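Local coordinates for protein geranyl diphosphate synthase small subunit (Antirrhinum majus, PDB 3QKC) that probably serves as the small, regulatory subunit of a heteromeric prenyltransferase that joins dimethylallyl and isopentenyl diphosphates into geranyl diphosphate, at residues F118-S126 against I137-T145; E151-E160 against Y174-L183. One frame throughout, in Å; residues are numbered along the deposited sequence.

Contact 1 of 2, residues F118-S126 against I137-T145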
loop_
_atom_site.group_PDB
_atom_site.type_symbol
_atom_site.label_atom_id
_atom_site.label_comp_id
_atom_site.label_asym_id
_atom_site.label_seq_id
_atom_site.Cartn_x
_atom_site.Cartn_y
_atom_site.Cartn_z
ATOM N N PHE A 118 0.867 -1.417 5.844
ATOM C CA PHE A 118 1.487 -1.892 7.059
ATOM C C PHE A 118 2.738 -2.712 6.738
ATOM O O PHE A 118 3.804 -2.478 7.300
ATOM C CB PHE A 118 0.488 -2.730 7.849
ATOM C CG PHE A 118 0.957 -3.083 9.233
ATOM C CD1 PHE A 118 1.676 -4.244 9.455
ATOM C CD2 PHE A 118 0.682 -2.241 10.311
ATOM C CE1 PHE A 118 2.112 -4.572 10.719
ATOM C CE2 PHE A 118 1.117 -2.563 11.592
ATOM C CZ PHE A 118 1.835 -3.738 11.789
ATOM N N GLY A 119 2.614 -3.665 5.819
ATOM C CA GLY A 119 3.779 -4.414 5.358
ATOM C C GLY A 119 4.889 -3.534 4.812
ATOM O O GLY A 119 6.077 -3.750 5.119
ATOM N N LEU A 120 4.517 -2.535 4.014
ATOM C CA LEU A 120 5.508 -1.576 3.473
ATOM C C LEU A 120 6.092 -0.662 4.530
ATOM O O LEU A 120 7.242 -0.243 4.419
ATOM C CB LEU A 120 4.919 -0.731 2.340
ATOM C CG LEU A 120 4.288 -1.532 1.196
ATOM C CD1 LEU A 120 3.404 -0.627 0.369
ATOM C CD2 LEU A 120 5.370 -2.158 0.352
ATOM N N GLU A 121 5.292 -0.354 5.546
ATOM C CA GLU A 121 5.762 0.400 6.720
ATOM C C GLU A 121 6.780 -0.413 7.538
ATOM O O GLU A 121 7.816 0.122 7.925
ATOM C CB GLU A 121 4.593 0.827 7.612
ATOM C CG GLU A 121 5.002 1.728 8.777
ATOM C CD GLU A 121 3.873 2.037 9.753
ATOM O OE1 GLU A 121 2.680 1.838 9.423
ATOM O OE2 GLU A 121 4.180 2.487 10.872
ATOM N N LEU A 122 6.493 -1.693 7.807
ATOM C CA LEU A 122 7.479 -2.546 8.518
ATOM C C LEU A 122 8.801 -2.585 7.743
ATOM O O LEU A 122 9.869 -2.370 8.303
ATOM C CB LEU A 122 6.967 -3.979 8.714
ATOM C CG LEU A 122 5.696 -4.321 9.505
ATOM C CD1 LEU A 122 5.536 -5.831 9.590
ATOM C CD2 LEU A 122 5.734 -3.722 10.903
ATOM N N MET A 123 8.708 -2.844 6.446
ATOM C CA MET A 123 9.864 -2.875 5.558
ATOM C C MET A 123 10.617 -1.542 5.561
ATOM O O MET A 123 11.845 -1.524 5.678
ATOM C CB MET A 123 9.430 -3.290 4.136
ATOM C CG MET A 123 10.533 -3.362 3.096
ATOM S SD MET A 123 11.560 -4.855 3.127
ATOM C CE MET A 123 12.787 -4.428 4.340
ATOM N N ALA A 124 9.876 -0.436 5.447
ATOM C CA ALA A 124 10.455 0.913 5.502
ATOM C C ALA A 124 11.112 1.250 6.846
ATOM O O ALA A 124 12.107 1.970 6.882
ATOM C CB ALA A 124 9.413 1.966 5.146
ATOM N N ARG A 125 10.558 0.728 7.938
ATOM C CA ARG A 125 11.033 1.058 9.290
ATOM C C ARG A 125 12.106 0.104 9.820
ATOM O O ARG A 125 12.608 0.293 10.930
ATOM C CB ARG A 125 9.870 1.078 10.286
ATOM C CG ARG A 125 8.964 2.301 10.260
ATOM C CD ARG A 125 8.175 2.331 11.566
ATOM N NE ARG A 125 6.987 3.182 11.583
ATOM C CZ ARG A 125 6.975 4.455 11.975
ATOM N NH1 ARG A 125 5.838 5.137 11.986
ATOM N NH2 ARG A 125 8.094 5.059 12.352
ATOM N N SER A 126 12.445 -0.923 9.042
ATOM C CA SER A 126 13.486 -1.865 9.448
ATOM C C SER A 126 14.883 -1.234 9.339
ATOM O O SER A 126 15.700 -1.368 10.260
ATOM C CB SER A 126 13.379 -3.195 8.682
ATOM O OG SER A 126 13.647 -3.049 7.299
ATOM N N ILE A 137 16.678 -0.875 0.842
ATOM C CA ILE A 137 15.340 -1.015 1.422
ATOM C C ILE A 137 14.317 -0.310 0.546
ATOM O O ILE A 137 13.200 -0.792 0.379
ATOM C CB ILE A 137 15.294 -0.619 2.924
ATOM C CG1 ILE A 137 15.473 -1.893 3.759
ATOM C CG2 ILE A 137 13.965 0.032 3.292
ATOM C CD1 ILE A 137 16.268 -1.730 5.038
ATOM N N LEU A 138 14.733 0.798 -0.057
ATOM C CA LEU A 138 13.927 1.483 -1.049
ATOM C C LEU A 138 13.695 0.582 -2.257
ATOM O O LEU A 138 12.576 0.510 -2.768
ATOM C CB LEU A 138 14.618 2.768 -1.486
ATOM C CG LEU A 138 13.830 4.028 -1.815
ATOM C CD1 LEU A 138 12.705 4.250 -0.818
ATOM C CD2 LEU A 138 14.810 5.221 -1.811
ATOM N N ARG A 139 14.743 -0.107 -2.712
ATOM C CA ARG A 139 14.573 -1.029 -3.828
ATOM C C ARG A 139 13.662 -2.212 -3.491
ATOM O O ARG A 139 12.909 -2.670 -4.350
ATOM C CB ARG A 139 15.910 -1.520 -4.396
ATOM C CG ARG A 139 15.736 -2.244 -5.738
ATOM C CD ARG A 139 17.057 -2.489 -6.438
ATOM N NE ARG A 139 16.921 -3.381 -7.591
ATOM C CZ ARG A 139 17.948 -3.803 -8.332
ATOM N NH1 ARG A 139 19.189 -3.423 -8.032
ATOM N NH2 ARG A 139 17.745 -4.605 -9.373
ATOM N N ALA A 140 13.743 -2.694 -2.249
ATOM C CA ALA A 140 12.888 -3.779 -1.762
ATOM C C ALA A 140 11.428 -3.337 -1.757
ATOM O O ALA A 140 10.525 -4.122 -2.035
ATOM C CB ALA A 140 13.325 -4.215 -0.346
ATOM N N ILE A 141 11.219 -2.063 -1.448
ATOM C CA ILE A 141 9.899 -1.454 -1.381
ATOM C C ILE A 141 9.298 -1.355 -2.777
ATOM O O ILE A 141 8.122 -1.687 -2.989
ATOM C CB ILE A 141 9.984 -0.102 -0.665
ATOM C CG1 ILE A 141 9.905 -0.347 0.842
ATOM C CG2 ILE A 141 8.904 0.876 -1.145
ATOM C CD1 ILE A 141 10.588 0.700 1.659
ATOM N N ILE A 142 10.141 -0.962 -3.727
ATOM C CA ILE A 142 9.771 -0.955 -5.133
ATOM C C ILE A 142 9.267 -2.327 -5.562
ATOM O O ILE A 142 8.207 -2.421 -6.207
ATOM C CB ILE A 142 10.934 -0.497 -6.025
ATOM C CG1 ILE A 142 11.182 0.993 -5.817
ATOM C CG2 ILE A 142 10.610 -0.766 -7.474
ATOM C CD1 ILE A 142 12.634 1.418 -6.016
ATOM N N GLU A 143 9.993 -3.377 -5.164
ATOM C CA GLU A 143 9.603 -4.757 -5.481
ATOM C C GLU A 143 8.236 -5.135 -4.926
ATOM O O GLU A 143 7.434 -5.751 -5.620
ATOM C CB GLU A 143 10.628 -5.767 -4.954
ATOM C CG GLU A 143 11.858 -5.924 -5.817
ATOM C CD GLU A 143 11.540 -6.315 -7.241
ATOM O OE1 GLU A 143 10.811 -7.294 -7.471
ATOM O OE2 GLU A 143 12.048 -5.644 -8.142
ATOM N N LEU A 144 8.005 -4.807 -3.657
ATOM C CA LEU A 144 6.746 -5.118 -2.992
ATOM C C LEU A 144 5.571 -4.304 -3.542
ATOM O O LEU A 144 4.476 -4.814 -3.615
ATOM C CB LEU A 144 6.871 -4.918 -1.472
ATOM C CG LEU A 144 7.799 -5.914 -0.782
ATOM C CD1 LEU A 144 8.732 -5.221 0.232
ATOM C CD2 LEU A 144 7.010 -7.035 -0.142
ATOM N N THR A 145 5.798 -3.043 -3.906
ATOM C CA THR A 145 4.741 -2.231 -4.515
ATOM C C THR A 145 4.352 -2.786 -5.884
ATOM O O THR A 145 3.190 -2.686 -6.309
ATOM C CB THR A 145 5.137 -0.749 -4.667
ATOM O OG1 THR A 145 6.302 -0.642 -5.494
ATOM C CG2 THR A 145 5.388 -0.088 -3.308
#
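The main-chain carbonyl of Met123 meets Ile137 CG2 with its O at 3.6 Å and also accepts Ser126 OG at 2.9 Å, the hydroxyl lying out of the carbonyl plane. The Arg125 guanidinium, which does not touch helix 137-145, holds Glu121 OE2 at its edge and in plane. The two segments form an antiparallel pair of neighbouring helices in the all-helical prenyltransferase fold, axes 9.4 Å apart and directions 167° apart. Met123 is the knob, set among Ile137, Ala140, Ile141 and Leu144. With CG anti to the backbone N (chi1 180°) it reaches across, and bends at chi2 and chi3 put CE 3.7 Å from Ile137 CG1 and SD 3.9 Å from Ala140 CB. Trimmed to an alanine, this position would probably leave a gap between Ala140 and Leu144 and deprive Ile137 CG1 of its methyl partner. Ala70 of helix 68-85 also touches Met123, while Leu120 packs on Leu120 of the second subunit. Beside the knob, Ala124 CB rests 3.9 Å from Ile141 CD1; one turn earlier the Leu120 and Leu144 side chains run past each other in opposite directions, Leu120 CD2 3.6 Å from Leu144 CB.

Contact 2 of 2, residues E151-E160 against Y174-L183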
loop_
_atom_site.group_PDB
_atom_site.type_symbol
_atom_site.label_atom_id
_atom_site.label_comp_id
_atom_site.label_asym_id
_atom_site.label_seq_id
_atom_site.Cartn_x
_atom_site.Cartn_y
_atom_site.Cartn_z
ATOM N N GLU A 151 1.205 -4.602 -12.053
ATOM C CA GLU A 151 2.168 -5.506 -12.655
ATOM C C GLU A 151 1.969 -6.889 -12.092
ATOM O O GLU A 151 2.496 -7.859 -12.629
ATOM C CB GLU A 151 3.606 -5.051 -12.374
ATOM C CG GLU A 151 3.985 -3.689 -12.977
ATOM C CD GLU A 151 5.493 -3.455 -13.002
ATOM O OE1 GLU A 151 5.932 -2.302 -12.786
ATOM O OE2 GLU A 151 6.244 -4.420 -13.249
ATOM N N GLY A 152 1.188 -6.977 -11.015
ATOM C CA GLY A 152 1.102 -8.200 -10.249
ATOM C C GLY A 152 -0.296 -8.633 -9.897
ATOM O O GLY A 152 -1.126 -8.850 -10.780
ATOM N N ILE A 153 -0.553 -8.756 -8.593
ATOM C CA ILE A 153 -1.750 -9.435 -8.097
ATOM C C ILE A 153 -3.069 -8.868 -8.631
ATOM O O ILE A 153 -3.963 -9.627 -8.971
ATOM C CB ILE A 153 -1.786 -9.490 -6.555
ATOM C CG1 ILE A 153 -0.764 -10.497 -6.034
ATOM C CG2 ILE A 153 -3.171 -9.890 -6.051
ATOM C CD1 ILE A 153 -0.474 -10.348 -4.563
ATOM N N VAL A 154 -3.179 -7.543 -8.682
ATOM C CA VAL A 154 -4.414 -6.869 -9.082
ATOM C C VAL A 154 -4.653 -7.031 -10.603
ATOM O O VAL A 154 -5.799 -7.131 -11.046
ATOM C CB VAL A 154 -4.448 -5.380 -8.550
ATOM C CG1 VAL A 154 -5.458 -4.550 -9.269
ATOM C CG2 VAL A 154 -4.744 -5.352 -7.002
ATOM N N GLU A 155 -3.571 -7.091 -11.382
ATOM C CA GLU A 155 -3.657 -7.459 -12.805
ATOM C C GLU A 155 -4.272 -8.865 -12.910
ATOM O O GLU A 155 -5.241 -9.076 -13.641
ATOM C CB GLU A 155 -2.269 -7.453 -13.474
ATOM C CG GLU A 155 -2.107 -6.610 -14.769
ATOM C CD GLU A 155 -3.038 -6.967 -15.924
ATOM O OE1 GLU A 155 -2.529 -7.368 -17.015
ATOM O OE2 GLU A 155 -4.277 -6.812 -15.767
ATOM N N GLY A 156 -3.707 -9.810 -12.157
ATOM C CA GLY A 156 -4.206 -11.181 -12.099
ATOM C C GLY A 156 -5.668 -11.261 -11.710
ATOM O O GLY A 156 -6.469 -11.901 -12.394
ATOM N N GLN A 157 -6.031 -10.597 -10.619
ATOM C CA GLN A 157 -7.415 -10.628 -10.161
ATOM C C GLN A 157 -8.372 -10.036 -11.217
ATOM O O GLN A 157 -9.484 -10.537 -11.397
ATOM C CB GLN A 157 -7.572 -9.898 -8.834
ATOM C CG GLN A 157 -6.735 -10.432 -7.656
ATOM C CD GLN A 157 -6.859 -9.519 -6.448
ATOM O OE1 GLN A 157 -7.201 -8.350 -6.586
ATOM N NE2 GLN A 157 -6.610 -10.052 -5.264
ATOM N N TYR A 158 -7.925 -8.984 -11.901
ATOM C CA TYR A 158 -8.681 -8.361 -13.004
ATOM C C TYR A 158 -9.038 -9.399 -14.078
ATOM O O TYR A 158 -10.197 -9.520 -14.449
ATOM C CB TYR A 158 -7.935 -7.142 -13.597
ATOM C CG TYR A 158 -8.646 -6.399 -14.733
ATOM C CD1 TYR A 158 -8.412 -6.728 -16.081
ATOM C CD2 TYR A 158 -9.533 -5.362 -14.461
ATOM C CE1 TYR A 158 -9.064 -6.046 -17.126
ATOM C CE2 TYR A 158 -10.187 -4.677 -15.478
ATOM C CZ TYR A 158 -9.952 -5.019 -16.811
ATOM O OH TYR A 158 -10.606 -4.326 -17.803
ATOM N N HIS A 159 -8.060 -10.165 -14.553
ATOM C CA HIS A 159 -8.352 -11.169 -15.599
ATOM C C HIS A 159 -9.022 -12.431 -15.069
ATOM O O HIS A 159 -9.636 -13.177 -15.828
ATOM C CB HIS A 159 -7.104 -11.530 -16.402
ATOM C CG HIS A 159 -6.497 -10.369 -17.110
ATOM N ND1 HIS A 159 -7.048 -9.823 -18.249
ATOM C CD2 HIS A 159 -5.392 -9.640 -16.836
ATOM C CE1 HIS A 159 -6.301 -8.809 -18.650
ATOM N NE2 HIS A 159 -5.290 -8.676 -17.807
ATOM N N GLU A 160 -8.906 -12.652 -13.762
ATOM C CA GLU A 160 -9.530 -13.785 -13.091
ATOM C C GLU A 160 -11.049 -13.657 -13.091
ATOM O O GLU A 160 -11.771 -14.641 -12.900
ATOM C CB GLU A 160 -9.018 -13.867 -11.652
ATOM C CG GLU A 160 -9.164 -15.229 -11.008
ATOM C CD GLU A 160 -8.530 -15.303 -9.636
ATOM O OE1 GLU A 160 -7.952 -14.296 -9.161
ATOM O OE2 GLU A 160 -8.620 -16.382 -9.024
ATOM N N TYR A 174 -1.830 -17.306 -17.141
ATOM C CA TYR A 174 -1.520 -15.883 -17.006
ATOM C C TYR A 174 -1.895 -15.354 -15.622
ATOM O O TYR A 174 -1.144 -14.582 -15.031
ATOM C CB TYR A 174 -2.217 -15.033 -18.076
ATOM C CG TYR A 174 -1.872 -13.551 -17.992
ATOM C CD1 TYR A 174 -0.578 -13.107 -18.255
ATOM C CD2 TYR A 174 -2.831 -12.600 -17.626
ATOM C CE1 TYR A 174 -0.241 -11.759 -18.173
ATOM C CE2 TYR A 174 -2.500 -11.245 -17.542
ATOM C CZ TYR A 174 -1.197 -10.835 -17.817
ATOM O OH TYR A 174 -0.849 -9.497 -17.751
ATOM N N VAL A 175 -3.069 -15.751 -15.142
ATOM C CA VAL A 175 -3.533 -15.370 -13.816
ATOM C C VAL A 175 -2.587 -15.904 -12.727
ATOM O O VAL A 175 -2.265 -15.173 -11.783
ATOM C CB VAL A 175 -5.012 -15.789 -13.597
ATOM C CG1 VAL A 175 -5.385 -15.762 -12.114
ATOM C CG2 VAL A 175 -5.947 -14.887 -14.416
ATOM N N CYS A 176 -2.120 -17.149 -12.880
ATOM C CA CYS A 176 -1.178 -17.762 -11.937
ATOM C C CYS A 176 0.171 -17.061 -11.909
ATOM O O CYS A 176 0.756 -16.842 -10.843
ATOM C CB CYS A 176 -0.986 -19.240 -12.245
ATOM S SG CYS A 176 -2.419 -20.243 -11.819
ATOM N N LYS A 177 0.649 -16.706 -13.094
ATOM C CA LYS A 177 1.846 -15.922 -13.260
ATOM C C LYS A 177 1.731 -14.551 -12.602
ATOM O O LYS A 177 2.692 -14.059 -12.016
ATOM C CB LYS A 177 2.152 -15.765 -14.757
ATOM C CG LYS A 177 3.472 -15.084 -15.048
ATOM C CD LYS A 177 3.743 -14.978 -16.549
ATOM C CE LYS A 177 4.381 -13.629 -16.891
ATOM N NZ LYS A 177 4.663 -13.519 -18.373
ATOM N N LYS A 178 0.567 -13.923 -12.707
ATOM C CA LYS A 178 0.419 -12.573 -12.177
ATOM C C LYS A 178 0.202 -12.555 -10.660
ATOM O O LYS A 178 0.592 -11.605 -9.989
ATOM C CB LYS A 178 -0.686 -11.799 -12.909
ATOM C CG LYS A 178 -0.150 -10.715 -13.897
ATOM C CD LYS A 178 0.918 -11.263 -14.870
ATOM C CE LYS A 178 1.744 -10.139 -15.556
ATOM N NZ LYS A 178 2.831 -9.554 -14.681
ATOM N N LYS A 179 -0.403 -13.602 -10.130
ATOM C CA LYS A 179 -0.678 -13.660 -8.697
ATOM C C LYS A 179 0.425 -14.427 -7.977
ATOM O O LYS A 179 1.361 -13.821 -7.469
ATOM C CB LYS A 179 -2.072 -14.238 -8.447
ATOM C CG LYS A 179 -3.180 -13.396 -9.071
ATOM C CD LYS A 179 -4.544 -14.061 -8.913
ATOM C CE LYS A 179 -4.936 -14.214 -7.462
ATOM N NZ LYS A 179 -6.131 -15.108 -7.296
ATOM N N GLU A 180 0.361 -15.753 -7.974
ATOM C CA GLU A 180 1.382 -16.546 -7.278
ATOM C C GLU A 180 2.763 -16.347 -7.891
ATOM O O GLU A 180 3.763 -16.330 -7.183
ATOM C CB GLU A 180 1.008 -18.032 -7.234
ATOM C CG GLU A 180 -0.226 -18.372 -6.360
ATOM C CD GLU A 180 -1.567 -18.225 -7.102
ATOM O OE1 GLU A 180 -1.593 -17.656 -8.221
ATOM O OE2 GLU A 180 -2.608 -18.681 -6.559
ATOM N N GLY A 181 2.812 -16.168 -9.213
ATOM C CA GLY A 181 4.072 -15.937 -9.897
ATOM C C GLY A 181 4.776 -14.676 -9.432
ATOM O O GLY A 181 5.948 -14.708 -9.038
ATOM N N THR A 182 4.066 -13.551 -9.480
ATOM C CA THR A 182 4.681 -12.269 -9.133
ATOM C C THR A 182 5.016 -12.220 -7.650
ATOM O O THR A 182 6.045 -11.653 -7.268
ATOM C CB THR A 182 3.800 -11.070 -9.570
ATOM O OG1 THR A 182 3.475 -11.214 -10.962
ATOM C CG2 THR A 182 4.546 -9.753 -9.390
ATOM N N LEU A 183 4.184 -12.843 -6.820
ATOM C CA LEU A 183 4.481 -12.887 -5.377
ATOM C C LEU A 183 5.805 -13.590 -5.082
ATOM O O LEU A 183 6.618 -13.069 -4.323
ATOM C CB LEU A 183 3.327 -13.490 -4.584
ATOM C CG LEU A 183 3.040 -13.045 -3.144
ATOM C CD1 LEU A 183 3.230 -11.572 -2.906
ATOM C CD2 LEU A 183 1.617 -13.438 -2.800
#
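Gly156 and Val175 bring the backbones together, CA to CA 4.6 Å, where helices 153-160 and 174-183 run antiparallel at 153° with axes only 7.3 Å apart. Having no side chain, Gly156 lets Lys178 CB come to 3.7 Å from its CA and the Lys179 chain run close beside it. Val175 CG2 presses on Gly156 O at 3.6 Å, and its CG1 on the aliphatic part of Glu160. Lys179 is a knob among Ile153, Gly156, Gln157 and Glu160; a bend at chi3 (62°) carries NZ to Glu160 OE1, a 2.7 Å salt bridge made on the syn side but tilted out of the carboxylate plane. The pair belongs to the all-helical isoprenyl diphosphate synthase fold; its closeness comes with the glycine at Gly156, and the wider pi-type turn at 177-181 interrupts the regular helix just where the lysine leaves it. Gln157 NE2 bonds to Glu85, which lies at the end of helix 68-85 and probably corresponds to the region of the first aspartate-rich motif of catalytic relatives. Tyr174 OH donates to Glu155 OE1 at 2.8 Å, arriving from above the carboxylate plane, and the same oxygen takes a weak bond from His159 NE2. The Tyr174 edge, led by CE2, approaches His159 in an offset edge-to-face pair, centroids 5.3 Å apart and planes at 71°, while Tyr158 CD1 covers one imidazole face. Past the N-cap Gly152, the bent Lys178 chain ends with NZ 2.7 Å from Glu151 O.

How the contacts relate
Contact 1 closes before contact 2 opens, and they are joined by the chain itself: helix 134-148 supplies the second half of contact 1 and leads into helix 153-160. Their centres lie 20 Å apart and their nearest atoms about 6 Å, without touching. Helix 68-85 runs past both, its Val74 meeting Leu144 of contact 1 and Leu183 of contact 2. Helix 169-195 links them too, since beyond contact 2 it packs against Glu143. Both also reach the second subunit, where Glu151 packs on Glu121 of the other copy. Contact 2 probably lies nearer the counterpart of the catalytic cavity, as its bond to Glu85 suggests; contact 1 has more residues within reach of the second subunit.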